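Local coordinates for protein ORF48 (Lactococcus phage TP901-1, PDB 3U6X) that probably serves as an upper baseplate protein of the phage tail, with an immunoglobulin-like domain that packs against another protein, at residues 78-81 and 86-89. Numbering follows the deposited sequence.
Sequences TLLV and QVLC
Val-81 and Leu-88 hold each other by a reciprocal pair of backbone hydrogen bonds. Val-81 N donates to Leu-88 O at 2.9 Å. Leu-88 N returns a straighter bond to Val-81 O, also 2.9 Å, with 169° at the hydrogen. Each carbonyl also meets a CA-H: Leu-80 CA lies 3.4 Å from Leu-88 O, and Val-87 CA lies 3.3 Å from Val-81 O. Leu-80 and Cys-89 form the adjoining non-hydrogen-bonded pair.

The side chains divide between two faces. On one, Leu-80 CD2 rests 3.7 Å from Cys-89 CB and 3.8 Å from Val-87 CG1, so one methyl bridges two residues of the partner strand. Tyr-21 of strand 16-22 touches all three of these side chains, and the backbone of another protein's chain packs on Leu-80 and Val-87. On the other face, Val-81 CB and Leu-88 CB stand 4.2 Å apart. Phe-4 and Phe-90 pack on Val-81, and Met-61 and Leu-67 on Leu-88.

The segments belong to the antiparallel beta hairpin of strands 78-83 and 86-92. Two backbone bonds lock the Val-81/Leu-88 register, while Leu-80, Val-87 and Cys-89 bond to neighbouring strands. The Val-81/Leu-88 face packs against strand 3-8 and loop residues Met-61 and Leu-67, and the Leu-80/Val-87 face meets a protein interface.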
ATOM      1  N   THR V  78       6.904 -37.815 -27.029  1.00 62.88           N
ATOM      2  CA  THR V  78       6.299 -38.624 -28.090  1.00 60.37           C
ATOM      3  C   THR V  78       7.252 -39.253 -29.107  1.00 58.31           C
ATOM      4  O   THR V  78       8.141 -38.589 -29.625  1.00 58.04           O
ATOM      5  CB  THR V  78       5.021 -38.017 -28.699  1.00 69.52           C
ATOM      6  OG1 THR V  78       4.965 -38.297 -30.099  1.00 73.45           O
ATOM      7  CG2 THR V  78       4.885 -36.550 -28.477  1.00 66.56           C
ATOM      8  N   LEU V  79       7.041 -40.539 -29.382  1.00 50.54           N
ATOM      9  CA  LEU V  79       7.761 -41.328 -30.381  1.00 48.67           C
ATOM     10  C   LEU V  79       6.697 -41.914 -31.301  1.00 49.83           C
ATOM     11  O   LEU V  79       5.649 -42.386 -30.829  1.00 48.67           O
ATOM     12  CB  LEU V  79       8.561 -42.467 -29.726  1.00 48.42           C
ATOM     13  CG  LEU V  79       9.401 -43.374 -30.660  1.00 53.02           C
ATOM     14  CD1 LEU V  79      10.690 -43.744 -30.024  1.00 53.07           C
ATOM     15  CD2 LEU V  79       8.668 -44.634 -31.049  1.00 55.21           C
ATOM     16  N   LEU V  80       6.965 -41.863 -32.605  1.00 45.10           N
ATOM     17  CA  LEU V  80       6.089 -42.437 -33.624  1.00 44.50           C
ATOM     18  C   LEU V  80       6.830 -43.525 -34.376  1.00 48.57           C
ATOM     19  O   LEU V  80       8.049 -43.469 -34.490  1.00 47.84           O
ATOM     20  CB  LEU V  80       5.652 -41.385 -34.666  1.00 44.06           C
ATOM     21  CG  LEU V  80       4.916 -40.137 -34.225  1.00 48.07           C
ATOM     22  CD1 LEU V  80       4.660 -39.250 -35.413  1.00 48.11           C
ATOM     23  CD2 LEU V  80       3.605 -40.457 -33.551  1.00 49.40           C
ATOM     24  N   VAL V  81       6.072 -44.479 -34.930  1.00 45.15           N
ATOM     25  CA  VAL V  81       6.542 -45.482 -35.865  1.00 43.98           C
ATOM     26  C   VAL V  81       5.627 -45.243 -37.060  1.00 47.37           C
ATOM     27  O   VAL V  81       4.405 -45.295 -36.916  1.00 45.24           O
ATOM     28  CB  VAL V  81       6.473 -46.932 -35.344  1.00 46.97           C
ATOM     29  CG1 VAL V  81       6.987 -47.893 -36.407  1.00 46.12           C
ATOM     30  CG2 VAL V  81       7.256 -47.088 -34.033  1.00 46.64           C
ATOM     31  N   GLN V  86       0.222 -45.622 -42.193  1.00 48.11           N
ATOM     32  CA  GLN V  86      -0.018 -46.172 -40.857  1.00 47.60           C
ATOM     33  C   GLN V  86       0.968 -45.654 -39.811  1.00 49.96           C
ATOM     34  O   GLN V  86       2.181 -45.673 -40.027  1.00 50.00           O
ATOM     35  CB  GLN V  86      -0.050 -47.717 -40.918  1.00 48.55           C
ATOM     36  CG  GLN V  86      -0.417 -48.438 -39.615  1.00 57.08           C
ATOM     37  CD  GLN V  86      -1.792 -48.176 -39.046  1.00 67.38           C
ATOM     38  OE1 GLN V  86      -2.779 -47.944 -39.778  1.00 50.64           O
ATOM     39  NE2 GLN V  86      -1.867 -48.267 -37.700  1.00 63.78           N
ATOM     40  N   VAL V  87       0.422 -45.180 -38.674  1.00 44.24           N
ATOM     41  CA  VAL V  87       1.196 -44.651 -37.552  1.00 42.45           C
ATOM     42  C   VAL V  87       0.843 -45.398 -36.261  1.00 44.67           C
ATOM     43  O   VAL V  87      -0.322 -45.701 -36.017  1.00 43.73           O
ATOM     44  CB  VAL V  87       1.035 -43.105 -37.378  1.00 45.76           C
ATOM     45  CG1 VAL V  87       1.855 -42.585 -36.197  1.00 45.32           C
ATOM     46  CG2 VAL V  87       1.400 -42.337 -38.648  1.00 45.36           C
ATOM     47  N   LEU V  88       1.877 -45.721 -35.468  1.00 41.02           N
ATOM     48  CA  LEU V  88       1.832 -46.277 -34.118  1.00 40.66           C
ATOM     49  C   LEU V  88       2.464 -45.169 -33.212  1.00 45.61           C
ATOM     50  O   LEU V  88       3.646 -44.831 -33.344  1.00 45.77           O
ATOM     51  CB  LEU V  88       2.583 -47.616 -34.020  1.00 40.34           C
ATOM     52  CG  LEU V  88       2.363 -48.430 -32.731  1.00 44.64           C
ATOM     53  CD1 LEU V  88       0.901 -48.927 -32.608  1.00 44.05           C
ATOM     54  CD2 LEU V  88       3.319 -49.611 -32.673  1.00 46.94           C
ATOM     55  N   CYS V  89       1.623 -44.530 -32.392  1.00 42.03           N
ATOM     56  CA  CYS V  89       1.980 -43.385 -31.557  1.00 41.65           C
ATOM     57  C   CYS V  89       2.182 -43.756 -30.095  1.00 44.79           C
ATOM     58  O   CYS V  89       1.296 -44.351 -29.478  1.00 43.85           O
ATOM     59  CB  CYS V  89       0.919 -42.300 -31.730  1.00 42.14           C
ATOM     60  SG  CYS V  89       1.152 -40.825 -30.710  1.00 46.02           S
TER